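Transcriptional regulator (Vibrio virus VP882, PDB 7DWM) probably binds DNA as a LuxR-type transcriptional regulator of a vibriophage, and carries the small molecule 3,5-dimethylpyrazin-2-ol in its PAS domain. Local coordinates at residues L159-L172 with T191-F203. Residues are numbered along the deposited sequence; the frame is centred on the assembly and turned at random.
Sequences LNLTEREELVLFFL and TIEHAIERIRNKF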
ATOM      1  N   LEU A 159      -3.434  -5.710  28.134  1.00 99.58           N
ATOM      2  CA  LEU A 159      -3.051  -7.099  28.368  1.00106.24           C
ATOM      3  C   LEU A 159      -1.682  -7.396  27.761  1.00 96.75           C
ATOM      4  O   LEU A 159      -1.252  -6.736  26.815  1.00102.93           O
ATOM      5  CB  LEU A 159      -4.111  -8.050  27.810  1.00 82.19           C
ATOM      6  CG  LEU A 159      -4.537  -7.852  26.356  1.00 73.87           C
ATOM      7  CD1 LEU A 159      -4.763  -9.198  25.697  1.00 76.09           C
ATOM      8  CD2 LEU A 159      -5.790  -6.992  26.264  1.00 82.26           C
ATOM      9  N   ASN A 160      -1.009  -8.403  28.311  1.00 67.55           N
ATOM     10  CA  ASN A 160       0.411  -8.663  28.071  1.00 72.64           C
ATOM     11  C   ASN A 160       0.569 -10.035  27.425  1.00 68.59           C
ATOM     12  O   ASN A 160       0.842 -11.029  28.100  1.00 61.74           O
ATOM     13  CB  ASN A 160       1.206  -8.558  29.378  1.00 94.91           C
ATOM     14  CG  ASN A 160       1.240  -7.145  29.930  1.00109.28           C
ATOM     15  OD1 ASN A 160       0.260  -6.664  30.501  1.00118.71           O
ATOM     16  ND2 ASN A 160       2.373  -6.471  29.762  1.00106.79           N
ATOM     17  N   LEU A 161       0.398 -10.088  26.108  1.00 73.76           N
ATOM     18  CA  LEU A 161       0.657 -11.326  25.388  1.00 65.81           C
ATOM     19  C   LEU A 161       2.156 -11.581  25.312  1.00 70.30           C
ATOM     20  O   LEU A 161       2.952 -10.663  25.092  1.00 70.92           O
ATOM     21  CB  LEU A 161       0.075 -11.259  23.977  1.00 59.84           C
ATOM     22  CG  LEU A 161      -1.393 -10.864  23.808  1.00 66.61           C
ATOM     23  CD1 LEU A 161      -1.758 -10.838  22.334  1.00 58.15           C
ATOM     24  CD2 LEU A 161      -2.299 -11.816  24.569  1.00 51.71           C
ATOM     25  N   THR A 162       2.542 -12.841  25.500  1.00 59.71           N
ATOM     26  CA  THR A 162       3.928 -13.236  25.325  1.00 42.24           C
ATOM     27  C   THR A 162       4.274 -13.258  23.837  1.00 59.37           C
ATOM     28  O   THR A 162       3.436 -13.001  22.968  1.00 72.47           O
ATOM     29  CB  THR A 162       4.178 -14.594  25.975  1.00 56.35           C
ATOM     30  OG1 THR A 162       3.608 -15.629  25.163  1.00 60.65           O
ATOM     31  CG2 THR A 162       3.555 -14.639  27.361  1.00 42.01           C
ATOM     32  N   GLU A 163       5.534 -13.575  23.535  1.00 57.45           N
ATOM     33  CA  GLU A 163       5.968 -13.586  22.142  1.00 68.87           C
ATOM     34  C   GLU A 163       5.299 -14.713  21.364  1.00 59.42           C
ATOM     35  O   GLU A 163       4.754 -14.491  20.273  1.00 51.26           O
ATOM     36  CB  GLU A 163       7.491 -13.705  22.075  1.00 68.01           C
ATOM     37  CG  GLU A 163       8.222 -12.418  22.427  1.00 77.43           C
ATOM     38  CD  GLU A 163       9.582 -12.313  21.762  1.00107.46           C
ATOM     39  OE1 GLU A 163      10.053 -11.177  21.553  1.00100.88           O
ATOM     40  OE2 GLU A 163      10.179 -13.366  21.453  1.00111.41           O
ATOM     41  N   ARG A 164       5.302 -15.925  21.923  1.00 47.94           N
ATOM     42  CA  ARG A 164       4.641 -17.036  21.246  1.00 61.46           C
ATOM     43  C   ARG A 164       3.139 -16.806  21.154  1.00 56.76           C
ATOM     44  O   ARG A 164       2.513 -17.153  20.146  1.00 59.79           O
ATOM     45  CB  ARG A 164       4.935 -18.355  21.957  1.00 54.95           C
ATOM     46  CG  ARG A 164       4.147 -19.534  21.392  1.00 78.45           C
ATOM     47  CD  ARG A 164       4.415 -20.818  22.150  1.00 62.54           C
ATOM     48  NE  ARG A 164       5.841 -21.117  22.204  1.00 77.20           N
ATOM     49  CZ  ARG A 164       6.376 -22.057  22.973  1.00 69.75           C
ATOM     50  NH1 ARG A 164       7.687 -22.260  22.959  1.00 74.09           N
ATOM     51  NH2 ARG A 164       5.604 -22.798  23.757  1.00 82.96           N
ATOM     52  N   GLU A 165       2.543 -16.217  22.195  1.00 48.55           N
ATOM     53  CA  GLU A 165       1.120 -15.899  22.146  1.00 47.86           C
ATOM     54  C   GLU A 165       0.830 -14.867  21.068  1.00 50.71           C
ATOM     55  O   GLU A 165      -0.191 -14.950  20.374  1.00 52.25           O
ATOM     56  CB  GLU A 165       0.647 -15.402  23.511  1.00 47.88           C
ATOM     57  CG  GLU A 165       0.438 -16.523  24.525  1.00 40.13           C
ATOM     58  CD  GLU A 165       0.421 -16.031  25.962  1.00 53.61           C
ATOM     59  OE1 GLU A 165       0.384 -16.882  26.874  1.00 70.03           O
ATOM     60  OE2 GLU A 165       0.440 -14.800  26.182  1.00 52.53           O
ATOM     61  N   GLU A 166       1.723 -13.887  20.906  1.00 56.77           N
ATOM     62  CA  GLU A 166       1.572 -12.920  19.825  1.00 45.50           C
ATOM     63  C   GLU A 166       1.621 -13.601  18.463  1.00 55.06           C
ATOM     64  O   GLU A 166       0.829 -13.275  17.572  1.00 50.75           O
ATOM     65  CB  GLU A 166       2.644 -11.836  19.935  1.00 51.36           C
ATOM     66  CG  GLU A 166       2.319 -10.767  20.969  1.00 59.28           C
ATOM     67  CD  GLU A 166       3.191  -9.532  20.839  1.00 58.58           C
ATOM     68  OE1 GLU A 166       4.337  -9.657  20.359  1.00 60.99           O
ATOM     69  OE2 GLU A 166       2.729  -8.436  21.220  1.00 71.93           O
ATOM     70  N   LEU A 167       2.547 -14.547  18.279  1.00 51.78           N
ATOM     71  CA  LEU A 167       2.615 -15.282  17.015  1.00 53.11           C
ATOM     72  C   LEU A 167       1.330 -16.070  16.770  1.00 60.30           C
ATOM     73  O   LEU A 167       0.743 -16.028  15.674  1.00 54.81           O
ATOM     74  CB  LEU A 167       3.819 -16.221  17.025  1.00 59.86           C
ATOM     75  CG  LEU A 167       5.033 -15.840  16.176  1.00 81.11           C
ATOM     76  CD1 LEU A 167       5.753 -14.652  16.784  1.00 86.31           C
ATOM     77  CD2 LEU A 167       5.981 -17.018  16.042  1.00 69.46           C
ATOM     78  N   VAL A 168       0.892 -16.815  17.789  1.00 51.17           N
ATOM     79  CA  VAL A 168      -0.311 -17.631  17.675  1.00 52.70           C
ATOM     80  C   VAL A 168      -1.509 -16.763  17.320  1.00 55.68           C
ATOM     81  O   VAL A 168      -2.322 -17.131  16.468  1.00 64.75           O
ATOM     82  CB  VAL A 168      -0.548 -18.422  18.976  1.00 50.77           C
ATOM     83  CG1 VAL A 168      -1.934 -19.052  18.976  1.00 50.28           C
ATOM     84  CG2 VAL A 168       0.521 -19.489  19.147  1.00 43.73           C
ATOM     85  N   LEU A 169      -1.635 -15.596  17.954  1.00 47.50           N
ATOM     86  CA  LEU A 169      -2.773 -14.729  17.667  1.00 49.43           C
ATOM     87  C   LEU A 169      -2.669 -14.109  16.277  1.00 56.37           C
ATOM     88  O   LEU A 169      -3.682 -13.977  15.578  1.00 64.33           O
ATOM     89  CB  LEU A 169      -2.890 -13.641  18.735  1.00 28.06           C
ATOM     90  CG  LEU A 169      -4.151 -12.782  18.626  1.00 45.68           C
ATOM     91  CD1 LEU A 169      -5.370 -13.655  18.832  1.00 41.95           C
ATOM     92  CD2 LEU A 169      -4.116 -11.651  19.637  1.00 50.61           C
ATOM     93  N   PHE A 170      -1.462 -13.694  15.873  1.00 47.11           N
ATOM     94  CA  PHE A 170      -1.250 -13.200  14.516  1.00 41.98           C
ATOM     95  C   PHE A 170      -1.778 -14.188  13.489  1.00 52.13           C
ATOM     96  O   PHE A 170      -2.461 -13.806  12.532  1.00 48.66           O
ATOM     97  CB  PHE A 170       0.241 -12.927  14.278  1.00 49.63           C
ATOM     98  CG  PHE A 170       0.542 -12.276  12.948  1.00 39.95           C
ATOM     99  CD1 PHE A 170       0.785 -13.043  11.818  1.00 38.67           C
ATOM    100  CD2 PHE A 170       0.578 -10.895  12.832  1.00 57.58           C
ATOM    101  CE1 PHE A 170       1.055 -12.443  10.600  1.00 59.41           C
ATOM    102  CE2 PHE A 170       0.849 -10.292  11.618  1.00 43.04           C
ATOM    103  CZ  PHE A 170       1.087 -11.066  10.502  1.00 44.00           C
ATOM    104  N   PHE A 171      -1.478 -15.471  13.676  1.00 52.35           N
ATOM    105  CA  PHE A 171      -1.927 -16.438  12.679  1.00 44.01           C
ATOM    106  C   PHE A 171      -3.374 -16.880  12.892  1.00 64.25           C
ATOM    107  O   PHE A 171      -4.035 -17.285  11.929  1.00 56.51           O
ATOM    108  CB  PHE A 171      -0.967 -17.623  12.635  1.00 53.32           C
ATOM    109  CG  PHE A 171       0.350 -17.285  11.999  1.00 62.44           C
ATOM    110  CD1 PHE A 171       0.399 -16.831  10.690  1.00 69.79           C
ATOM    111  CD2 PHE A 171       1.531 -17.384  12.713  1.00 57.51           C
ATOM    112  CE1 PHE A 171       1.604 -16.498  10.100  1.00 60.36           C
ATOM    113  CE2 PHE A 171       2.738 -17.057  12.127  1.00 63.04           C
ATOM    114  CZ  PHE A 171       2.774 -16.614  10.819  1.00 64.29           C
ATOM    115  N   LEU A 172      -3.882 -16.811  14.124  1.00 56.58           N
ATOM    116  CA  LEU A 172      -5.298 -17.076  14.363  1.00 53.23           C
ATOM    117  C   LEU A 172      -6.171 -16.055  13.644  1.00 57.02           C
ATOM    118  O   LEU A 172      -7.136 -16.415  12.961  1.00 73.11           O
ATOM    119  CB  LEU A 172      -5.587 -17.059  15.865  1.00 48.78           C
ATOM    120  CG  LEU A 172      -5.553 -18.363  16.664  1.00 59.47           C
ATOM    121  CD1 LEU A 172      -6.351 -18.180  17.940  1.00 56.95           C
ATOM    122  CD2 LEU A 172      -6.087 -19.539  15.856  1.00 62.72           C
ATOM    123  N   THR A 191       0.195 -28.097  22.377  1.00 57.52           N
ATOM    124  CA  THR A 191       0.950 -26.907  22.809  1.00 55.17           C
ATOM    125  C   THR A 191       0.263 -25.651  22.283  1.00 68.27           C
ATOM    126  O   THR A 191       0.080 -24.735  23.053  1.00 61.28           O
ATOM    127  CB  THR A 191       2.404 -27.015  22.362  1.00 57.85           C
ATOM    128  OG1 THR A 191       2.931 -28.115  23.091  1.00 60.71           O
ATOM    129  CG2 THR A 191       3.198 -25.773  22.669  1.00 37.50           C
ATOM    130  N   ILE A 192      -0.106 -25.637  21.013  1.00 56.30           N
ATOM    131  CA  ILE A 192      -0.739 -24.467  20.420  1.00 55.31           C
ATOM    132  C   ILE A 192      -2.111 -24.252  21.042  1.00 57.90           C
ATOM    133  O   ILE A 192      -2.551 -23.114  21.239  1.00 57.81           O
ATOM    134  CB  ILE A 192      -0.820 -24.625  18.889  1.00 59.59           C
ATOM    135  CG1 ILE A 192       0.584 -24.640  18.279  1.00 54.54           C
ATOM    136  CG2 ILE A 192      -1.677 -23.524  18.266  1.00 41.86           C
ATOM    137  CD1 ILE A 192       1.345 -23.346  18.448  1.00 56.76           C
ATOM    138  N   GLU A 193      -2.808 -25.345  21.363  1.00 53.86           N
ATOM    139  CA  GLU A 193      -4.111 -25.234  22.012  1.00 60.87           C
ATOM    140  C   GLU A 193      -3.987 -24.615  23.401  1.00 66.07           C
ATOM    141  O   GLU A 193      -4.820 -23.790  23.796  1.00 59.27           O
ATOM    142  CB  GLU A 193      -4.766 -26.614  22.088  1.00 55.84           C
ATOM    143  CG  GLU A 193      -6.265 -26.613  21.843  1.00 68.31           C
ATOM    144  CD  GLU A 193      -6.623 -26.311  20.402  1.00 78.13           C
ATOM    145  OE1 GLU A 193      -6.359 -27.165  19.529  1.00 79.92           O
ATOM    146  OE2 GLU A 193      -7.171 -25.219  20.146  1.00 84.78           O
ATOM    147  N   HIS A 194      -2.956 -25.004  24.156  1.00 55.76           N
ATOM    148  CA  HIS A 194      -2.690 -24.361  25.444  1.00 50.11           C
ATOM    149  C   HIS A 194      -2.424 -22.867  25.270  1.00 57.86           C
ATOM    150  O   HIS A 194      -2.921 -22.037  26.049  1.00 52.96           O
ATOM    151  CB  HIS A 194      -1.495 -25.030  26.126  1.00 42.94           C
ATOM    152  CG  HIS A 194      -1.797 -26.376  26.703  1.00 70.43           C
ATOM    153  ND1 HIS A 194      -2.959 -26.649  27.393  1.00 73.89           N
ATOM    154  CD2 HIS A 194      -1.085 -27.528  26.696  1.00 54.24           C
ATOM    155  CE1 HIS A 194      -2.950 -27.910  27.784  1.00 76.97           C
ATOM    156  NE2 HIS A 194      -1.824 -28.467  27.374  1.00 69.58           N
ATOM    157  N   ALA A 195      -1.637 -22.509  24.251  1.00 50.07           N
ATOM    158  CA  ALA A 195      -1.368 -21.096  23.990  1.00 48.59           C
ATOM    159  C   ALA A 195      -2.652 -20.336  23.673  1.00 54.78           C
ATOM    160  O   ALA A 195      -2.856 -19.213  24.155  1.00 59.48           O
ATOM    161  CB  ALA A 195      -0.363 -20.953  22.848  1.00 38.24           C
ATOM    162  N   ILE A 196      -3.524 -20.931  22.855  1.00 54.40           N
ATOM    163  CA  ILE A 196      -4.796 -20.296  22.520  1.00 50.94           C
ATOM    164  C   ILE A 196      -5.656 -20.134  23.765  1.00 54.92           C
ATOM    165  O   ILE A 196      -6.347 -19.123  23.932  1.00 53.14           O
ATOM    166  CB  ILE A 196      -5.530 -21.094  21.428  1.00 49.82           C
ATOM    167  CG1 ILE A 196      -4.736 -21.067  20.123  1.00 57.11           C
ATOM    168  CG2 ILE A 196      -6.925 -20.529  21.196  1.00 36.75           C
ATOM    169  CD1 ILE A 196      -5.300 -21.972  19.058  1.00 47.82           C
ATOM    170  N   GLU A 197      -5.643 -21.135  24.648  1.00 59.72           N
ATOM    171  CA  GLU A 197      -6.403 -21.029  25.889  1.00 52.48           C
ATOM    172  C   GLU A 197      -5.918 -19.851  26.726  1.00 66.50           C
ATOM    173  O   GLU A 197      -6.727 -19.073  27.252  1.00 62.16           O
ATOM    174  CB  GLU A 197      -6.294 -22.333  26.680  1.00 62.92           C
ATOM    175  CG  GLU A 197      -6.772 -22.232  28.117  1.00 63.19           C
ATOM    176  CD  GLU A 197      -8.265 -22.461  28.254  1.00 75.98           C
ATOM    177  OE1 GLU A 197      -8.780 -22.372  29.388  1.00 91.66           O
ATOM    178  OE2 GLU A 197      -8.922 -22.731  27.226  1.00 79.42           O
ATOM    179  N   ARG A 198      -4.597 -19.680  26.828  1.00 50.55           N
ATOM    180  CA  ARG A 198      -4.084 -18.586  27.648  1.00 55.87           C
ATOM    181  C   ARG A 198      -4.356 -17.228  27.003  1.00 62.61           C
ATOM    182  O   ARG A 198      -4.664 -16.255  27.703  1.00 66.48           O
ATOM    183  CB  ARG A 198      -2.589 -18.771  27.904  1.00 50.43           C
ATOM    184  CG  ARG A 198      -2.290 -19.702  29.065  1.00 45.15           C
ATOM    185  CD  ARG A 198      -0.811 -19.730  29.400  1.00 52.37           C
ATOM    186  NE  ARG A 198      -0.181 -20.969  28.961  1.00 56.41           N
ATOM    187  CZ  ARG A 198       0.396 -21.133  27.776  1.00 80.79           C
ATOM    188  NH1 ARG A 198       0.943 -22.299  27.462  1.00 77.96           N
ATOM    189  NH2 ARG A 198       0.428 -20.131  26.905  1.00 54.27           N
ATOM    190  N   ILE A 199      -4.303 -17.154  25.670  1.00 52.63           N
ATOM    191  CA  ILE A 199      -4.665 -15.913  24.982  1.00 56.65           C
ATOM    192  C   ILE A 199      -6.131 -15.575  25.226  1.00 64.33           C
ATOM    193  O   ILE A 199      -6.479 -14.445  25.600  1.00 67.89           O
ATOM    194  CB  ILE A 199      -4.375 -16.027  23.476  1.00 50.92           C
ATOM    195  CG1 ILE A 199      -2.875 -16.095  23.210  1.00 50.77           C
ATOM    196  CG2 ILE A 199      -5.000 -14.861  22.724  1.00 45.04           C
ATOM    197  CD1 ILE A 199      -2.543 -16.679  21.855  1.00 47.06           C
ATOM    198  N   ARG A 200      -7.011 -16.551  24.990  1.00 71.19           N
ATOM    199  CA  ARG A 200      -8.439 -16.391  25.234  1.00 68.78           C
ATOM    200  C   ARG A 200      -8.708 -15.860  26.637  1.00 71.77           C
ATOM    201  O   ARG A 200      -9.471 -14.904  26.818  1.00 60.98           O
ATOM    202  CB  ARG A 200      -9.140 -17.731  25.019  1.00 67.26           C
ATOM    203  CG  ARG A 200     -10.586 -17.623  24.609  1.00 81.78           C
ATOM    204  CD  ARG A 200     -11.323 -18.904  24.943  1.00 85.85           C
ATOM    205  NE  ARG A 200     -11.625 -19.003  26.368  1.00 92.32           N
ATOM    206  CZ  ARG A 200     -11.342 -20.060  27.120  1.00 93.58           C
ATOM    207  NH1 ARG A 200     -10.748 -21.118  26.585  1.00 85.53           N
ATOM    208  NH2 ARG A 200     -11.654 -20.061  28.409  1.00 97.89           N
ATOM    209  N   ASN A 201      -8.086 -16.475  27.645  1.00 66.86           N
ATOM    210  CA  ASN A 201      -8.333 -16.044  29.018  1.00 69.42           C
ATOM    211  C   ASN A 201      -7.784 -14.646  29.269  1.00 64.59           C
ATOM    212  O   ASN A 201      -8.384 -13.868  30.020  1.00 69.72           O
ATOM    213  CB  ASN A 201      -7.745 -17.052  30.001  1.00 61.73           C
ATOM    214  CG  ASN A 201      -8.678 -18.219  30.245  1.00 88.79           C
ATOM    215  OD1 ASN A 201      -9.886 -18.115  30.024  1.00 82.35           O
ATOM    216  ND2 ASN A 201      -8.126 -19.339  30.696  1.00 75.95           N
ATOM    217  N   LYS A 202      -6.646 -14.305  28.657  1.00 66.31           N
ATOM    218  CA  LYS A 202      -6.138 -12.945  28.786  1.00 45.95           C
ATOM    219  C   LYS A 202      -7.105 -11.930  28.187  1.00 63.11           C
ATOM    220  O   LYS A 202      -7.222 -10.810  28.695  1.00 73.80           O
ATOM    221  CB  LYS A 202      -4.761 -12.835  28.133  1.00 49.82           C
ATOM    222  CG  LYS A 202      -3.635 -13.303  29.036  1.00 64.95           C
ATOM    223  CD  LYS A 202      -2.272 -13.153  28.384  1.00 55.16           C
ATOM    224  CE  LYS A 202      -1.203 -13.814  29.238  1.00 49.06           C
ATOM    225  NZ  LYS A 202       0.173 -13.582  28.720  1.00 55.24           N
ATOM    226  N   PHE A 203      -7.801 -12.299  27.111  1.00 81.33           N
ATOM    227  CA  PHE A 203      -8.808 -11.413  26.537  1.00 66.83           C
ATOM    228  C   PHE A 203     -10.106 -11.410  27.333  1.00 59.69           C
ATOM    229  O   PHE A 203     -10.909 -10.481  27.182  1.00 58.92           O
ATOM    230  CB  PHE A 203      -9.111 -11.811  25.091  1.00 68.88           C
ATOM    231  CG  PHE A 203      -8.196 -11.181  24.086  1.00 54.09           C
ATOM    232  CD1 PHE A 203      -8.609 -10.089  23.341  1.00 50.49           C
ATOM    233  CD2 PHE A 203      -6.920 -11.680  23.886  1.00 46.03           C
ATOM    234  CE1 PHE A 203      -7.765  -9.507  22.413  1.00 56.60           C
ATOM    235  CE2 PHE A 203      -6.072 -11.103  22.960  1.00 51.06           C
ATOM    236  CZ  PHE A 203      -6.495 -10.016  22.222  1.00 59.58           C
TER
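Glu165 and Val168 of helix 163-172 lodge as knobs in holes of helix 189-203, joining the first helix of a LuxR-type helix-turn-helix domain to the helix that, as in this family, probably reads DNA. The two axes cross at -91°, so a compact patch of side chains carries the packing. Glu165 can be followed outward. Its CB and CG both lie against Ile199 CG1, the CG contact being 3.6 Å, with the two chains running antiparallel alongside each other. Beyond CG the chain is extended (chi2 161°), which brings the carboxylate to Arg198 and Lys202 in a salt-bridge network. In the first bridge OE1 accepts from Arg198 NH2 through its anti lone pair at 3.2 Å, the carboxylate and guanidinium planes 29° apart. OE2 takes two donors: Lys202 NZ, the second bridge, on its syn lone pair at 2.8 Å, and Thr162 N from above the carboxylate plane. The latter bond, with Glu165 N to Thr162 OG1, forms a capping box: Thr162 is the N-cap, and the Glu165 carboxylate that closes the box also pairs with the second helix. Val168 CG1 meets Ile196 CG1 at 3.6 Å, and its CG2 faces Ile192 and Ala195. Leu211 of helix 208-217 packs against Leu172, Ile199 and Phe203. Leu159 CD1 makes a CH-pi contact 3.9 Å from the Phe203 ring centroid, and Lys202 NZ donates a 2.7 Å hydrogen bond to the backbone carbonyl Asn160 O.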